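Local coordinates for conserved hypothetical protein (Staphylococcus aureus subsp. aureus, PDB 2AP3), which is of unknown function but belongs to a family of putative cell-wall binding lipoproteins and folds as a long bundle of helices, at residues I72-E86 with Y132-K144. Residues are numbered along the deposited sequence; the frame is centred on the assembly and turned at random.
Sequences IKNADDRLKEFEKEE and YAKAYKKAVNSEK
Glu143 OE1 is gripped twice by Arg78 in a salt bridge: NH1 reaches it at 3.0 Å and NH2 at 2.9 Å. The oxygen lies in the guanidinium plane and takes both N-H groups end-on; the carboxylate plane is turned 46° from it. Glu143 OE2 is hydrogen-bonded to Tyr171 OH. Val140 CG1 sits over one guanidinium face, and Arg78 NE bonds Asn74 OD1 one turn back, which helps fix the head group's rotation. A water links Arg78 NH1 to Tyr136 OH. Segments 72-86 and 132-144, on helices 61-96 and 109-150, run antiparallel at 165°, their axes approaching to 9.1 Å, neighbours in an elongated antiparallel helical bundle; helix 33-50 touches Arg78 and Tyr136, and helix 157-195 packs against Ala135 and Ser142. Phe82 is a knob in a hole formed by Tyr132, Ala133, Tyr136 and Lys137. With CG anti to the backbone N (chi1 -173°), its ring presents a face to the edge of Tyr136, whose CD2 lies over the centre of the Phe82 ring, 3.5 Å above its plane, while Ala133 CB meets the rim in plane. Leu79 and Val140 meet tip to tip, CG to CG1 at 3.7 Å. Lys137 bends at chi3 to bring NZ within 2.7 Å of Glu86 OE2, a salt bridge on its syn lone pair. Lys144, fully extended, likewise forms a salt bridge on the syn side of Asp76 OD1, with NZ at 2.8 Å, and a water bridges that NZ to Asp76 OD2. Near Tyr132, another water joins its OH to Glu85 OE1, while Glu85 OE2 is hydrogen-bonded to His129 NE2.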
# COMPACT_ATOMS: atom_id res chain seq x y z
N ILE A 72 9.61 19.72 7.32
CA ILE A 72 8.21 19.96 6.96
C ILE A 72 8.03 19.61 5.49
O ILE A 72 7.14 18.84 5.14
CB ILE A 72 7.80 21.42 7.22
CG1 ILE A 72 7.81 21.68 8.73
CG2 ILE A 72 6.42 21.73 6.60
CD1 ILE A 72 7.64 23.15 9.11
N LYS A 73 8.93 20.14 4.65
CA LYS A 73 8.86 19.89 3.20
C LYS A 73 8.94 18.40 2.93
O LYS A 73 8.21 17.87 2.08
CB LYS A 73 10.01 20.59 2.48
CG LYS A 73 9.95 20.46 0.94
CD LYS A 73 10.98 21.32 0.24
CE LYS A 73 10.97 21.09 -1.27
NZ LYS A 73 11.43 19.73 -1.65
N ASN A 74 9.84 17.73 3.65
CA ASN A 74 10.05 16.30 3.45
C ASN A 74 8.80 15.46 3.79
O ASN A 74 8.47 14.47 3.10
CB ASN A 74 11.28 15.87 4.26
CG ASN A 74 11.53 14.38 4.20
OD1 ASN A 74 10.95 13.58 4.94
ND2 ASN A 74 12.42 13.98 3.29
N ALA A 75 8.08 15.87 4.84
CA ALA A 75 6.81 15.19 5.16
C ALA A 75 5.80 15.42 4.03
O ALA A 75 5.16 14.46 3.56
CB ALA A 75 6.29 15.67 6.50
N ASP A 76 5.69 16.67 3.56
CA ASP A 76 4.84 16.95 2.37
C ASP A 76 5.25 16.10 1.17
O ASP A 76 4.39 15.58 0.44
CB ASP A 76 4.85 18.44 1.98
CG ASP A 76 4.18 19.30 3.00
OD1 ASP A 76 3.27 18.83 3.72
OD2 ASP A 76 4.54 20.50 3.07
N ASP A 77 6.56 15.94 0.97
CA ASP A 77 7.07 15.25 -0.20
C ASP A 77 6.71 13.78 -0.13
O ASP A 77 6.36 13.16 -1.13
CB ASP A 77 8.60 15.39 -0.27
CG ASP A 77 9.05 16.77 -0.70
OD1 ASP A 77 8.22 17.57 -1.16
OD2 ASP A 77 10.27 17.03 -0.53
N ARG A 78 6.79 13.21 1.06
CA ARG A 78 6.45 11.80 1.23
C ARG A 78 4.97 11.57 1.01
O ARG A 78 4.56 10.65 0.30
CB ARG A 78 6.90 11.29 2.60
CG ARG A 78 8.43 11.13 2.66
CD ARG A 78 8.90 10.66 4.05
NE ARG A 78 8.77 11.67 5.10
CZ ARG A 78 8.24 11.45 6.30
NH1 ARG A 78 7.80 10.24 6.64
NH2 ARG A 78 8.19 12.45 7.18
N LEU A 79 4.14 12.45 1.58
CA LEU A 79 2.71 12.34 1.32
C LEU A 79 2.35 12.51 -0.16
O LEU A 79 1.47 11.80 -0.69
CB LEU A 79 1.96 13.38 2.16
CG LEU A 79 1.94 13.11 3.65
CD1 LEU A 79 1.54 14.35 4.45
CD2 LEU A 79 1.02 11.89 4.01
N LYS A 80 3.02 13.43 -0.83
CA LYS A 80 2.73 13.68 -2.24
C LYS A 80 3.10 12.43 -3.06
O LYS A 80 2.32 11.95 -3.90
CB LYS A 80 3.49 14.91 -2.73
CG LYS A 80 3.24 15.29 -4.19
CD LYS A 80 1.76 15.52 -4.48
CE LYS A 80 1.23 16.72 -3.69
NZ LYS A 80 -0.24 16.98 -3.87
N GLU A 81 4.29 11.89 -2.81
CA GLU A 81 4.69 10.67 -3.51
C GLU A 81 3.71 9.53 -3.21
O GLU A 81 3.32 8.78 -4.12
CB GLU A 81 6.14 10.31 -3.14
CG GLU A 81 6.76 9.19 -3.96
CD GLU A 81 6.77 9.44 -5.47
OE1 GLU A 81 6.86 10.60 -5.95
OE2 GLU A 81 6.74 8.42 -6.19
N PHE A 82 3.25 9.42 -1.96
CA PHE A 82 2.32 8.34 -1.61
C PHE A 82 0.99 8.43 -2.37
O PHE A 82 0.36 7.41 -2.60
CB PHE A 82 2.11 8.28 -0.11
CG PHE A 82 1.31 7.11 0.35
CD1 PHE A 82 1.82 5.82 0.25
CD2 PHE A 82 0.05 7.28 0.88
CE1 PHE A 82 1.07 4.73 0.71
CE2 PHE A 82 -0.72 6.20 1.32
CZ PHE A 82 -0.19 4.92 1.22
N GLU A 83 0.59 9.63 -2.77
CA GLU A 83 -0.64 9.80 -3.57
C GLU A 83 -0.61 8.89 -4.79
O GLU A 83 -1.66 8.37 -5.20
CB GLU A 83 -0.79 11.23 -4.07
CG GLU A 83 -1.08 12.24 -2.97
CD GLU A 83 -1.38 13.65 -3.50
OE1 GLU A 83 -1.92 13.77 -4.64
OE2 GLU A 83 -1.07 14.63 -2.81
N LYS A 84 0.56 8.74 -5.41
CA LYS A 84 0.69 7.89 -6.60
C LYS A 84 0.31 6.44 -6.29
O LYS A 84 -0.30 5.76 -7.12
CB LYS A 84 2.10 7.98 -7.20
CG LYS A 84 2.47 9.36 -7.74
CD LYS A 84 3.96 9.40 -8.04
CE LYS A 84 4.44 10.78 -8.40
NZ LYS A 84 5.92 10.82 -8.70
N GLU A 85 0.68 5.95 -5.10
CA GLU A 85 0.29 4.59 -4.67
C GLU A 85 -1.22 4.51 -4.47
O GLU A 85 -1.87 3.58 -4.94
CB GLU A 85 1.05 4.15 -3.40
CG GLU A 85 0.53 2.80 -2.84
CD GLU A 85 1.40 2.23 -1.73
OE1 GLU A 85 2.60 2.63 -1.62
OE2 GLU A 85 0.87 1.39 -0.93
N GLU A 86 -1.78 5.52 -3.81
CA GLU A 86 -3.22 5.57 -3.60
C GLU A 86 -3.95 5.57 -4.92
O GLU A 86 -4.92 4.80 -5.09
CB GLU A 86 -3.58 6.81 -2.80
CG GLU A 86 -3.02 6.76 -1.38
CD GLU A 86 -3.45 7.97 -0.59
OE1 GLU A 86 -2.83 9.06 -0.74
OE2 GLU A 86 -4.45 7.84 0.14
N TYR A 132 -4.55 0.79 5.40
CA TYR A 132 -3.09 1.04 5.40
C TYR A 132 -2.76 2.50 4.99
O TYR A 132 -1.97 3.20 5.65
CB TYR A 132 -2.38 -0.00 4.51
CG TYR A 132 -0.95 0.35 4.17
CD1 TYR A 132 0.05 0.25 5.12
CD2 TYR A 132 -0.61 0.83 2.90
CE1 TYR A 132 1.36 0.58 4.83
CE2 TYR A 132 0.71 1.18 2.58
CZ TYR A 132 1.69 1.05 3.56
OH TYR A 132 3.00 1.38 3.29
N ALA A 133 -3.37 2.97 3.89
CA ALA A 133 -3.16 4.34 3.42
C ALA A 133 -3.56 5.35 4.49
O ALA A 133 -2.85 6.31 4.74
CB ALA A 133 -3.93 4.59 2.14
N LYS A 134 -4.71 5.14 5.14
CA LYS A 134 -5.14 6.03 6.22
C LYS A 134 -4.09 6.06 7.34
O LYS A 134 -3.74 7.12 7.87
CB LYS A 134 -6.51 5.59 6.77
CG LYS A 134 -7.18 6.62 7.68
CD LYS A 134 -8.60 6.17 8.05
CE LYS A 134 -9.22 7.02 9.15
NZ LYS A 134 -9.34 8.46 8.78
N ALA A 135 -3.59 4.88 7.71
CA ALA A 135 -2.64 4.79 8.83
C ALA A 135 -1.29 5.44 8.46
O ALA A 135 -0.67 6.10 9.29
CB ALA A 135 -2.44 3.33 9.22
N TYR A 136 -0.86 5.24 7.21
CA TYR A 136 0.40 5.83 6.78
C TYR A 136 0.29 7.36 6.77
O TYR A 136 1.15 8.05 7.34
CB TYR A 136 0.80 5.30 5.39
CG TYR A 136 2.06 5.96 4.89
CD1 TYR A 136 3.29 5.68 5.49
CD2 TYR A 136 2.02 6.92 3.87
CE1 TYR A 136 4.46 6.31 5.07
CE2 TYR A 136 3.22 7.57 3.43
CZ TYR A 136 4.42 7.24 4.03
OH TYR A 136 5.59 7.88 3.61
N LYS A 137 -0.77 7.89 6.14
CA LYS A 137 -0.96 9.35 6.12
C LYS A 137 -1.07 9.96 7.53
O LYS A 137 -0.50 11.03 7.79
CB LYS A 137 -2.17 9.71 5.27
CG LYS A 137 -1.94 9.41 3.81
CD LYS A 137 -3.09 9.96 2.93
CE LYS A 137 -4.30 9.11 3.00
NZ LYS A 137 -5.27 9.62 1.97
N LYS A 138 -1.75 9.26 8.43
CA LYS A 138 -1.89 9.77 9.79
C LYS A 138 -0.51 9.88 10.42
O LYS A 138 -0.18 10.87 11.07
CB LYS A 138 -2.80 8.84 10.61
CG LYS A 138 -3.13 9.39 11.96
CD LYS A 138 -3.89 8.35 12.76
CE LYS A 138 -4.12 8.82 14.16
NZ LYS A 138 -5.15 9.86 14.18
N ALA A 139 0.30 8.84 10.22
CA ALA A 139 1.64 8.83 10.83
C ALA A 139 2.50 9.99 10.28
O ALA A 139 3.09 10.76 11.05
CB ALA A 139 2.31 7.49 10.58
N VAL A 140 2.57 10.13 8.95
CA VAL A 140 3.42 11.18 8.34
C VAL A 140 2.90 12.57 8.68
O VAL A 140 3.68 13.47 9.03
CB VAL A 140 3.56 11.00 6.81
CG1 VAL A 140 4.41 12.09 6.22
CG2 VAL A 140 4.15 9.65 6.51
N ASN A 141 1.58 12.72 8.68
CA ASN A 141 1.00 13.97 9.13
C ASN A 141 1.34 14.30 10.58
O ASN A 141 1.56 15.46 10.89
CB ASN A 141 -0.50 14.00 8.86
CG ASN A 141 -0.81 14.37 7.41
OD1 ASN A 141 -1.46 13.61 6.65
ND2 ASN A 141 -0.36 15.54 7.02
N SER A 142 1.42 13.28 11.45
CA SER A 142 1.76 13.55 12.87
C SER A 142 3.23 13.97 13.04
O SER A 142 3.57 14.73 13.97
CB SER A 142 1.39 12.37 13.78
OG SER A 142 2.21 11.27 13.48
N GLU A 143 4.09 13.54 12.11
CA GLU A 143 5.48 14.03 12.05
C GLU A 143 5.46 15.50 11.66
O GLU A 143 6.09 16.34 12.32
CB GLU A 143 6.31 13.20 11.07
CG GLU A 143 6.62 11.79 11.63
CD GLU A 143 7.20 10.78 10.64
OE1 GLU A 143 7.11 10.98 9.42
OE2 GLU A 143 7.72 9.73 11.12
N LYS A 144 4.72 15.80 10.59
CA LYS A 144 4.56 17.18 10.15
C LYS A 144 4.08 18.11 11.29
O LYS A 144 4.59 19.21 11.46
CB LYS A 144 3.68 17.27 8.91
CG LYS A 144 3.59 18.73 8.36
CD LYS A 144 2.79 18.86 7.06
CE LYS A 144 2.51 20.34 6.70
NZ LYS A 144 1.72 20.40 5.43
O HOH W 1 3.65 22.71 4.36
O HOH W 2 7.77 7.65 5.30
O HOH W 3 3.69 2.32 0.83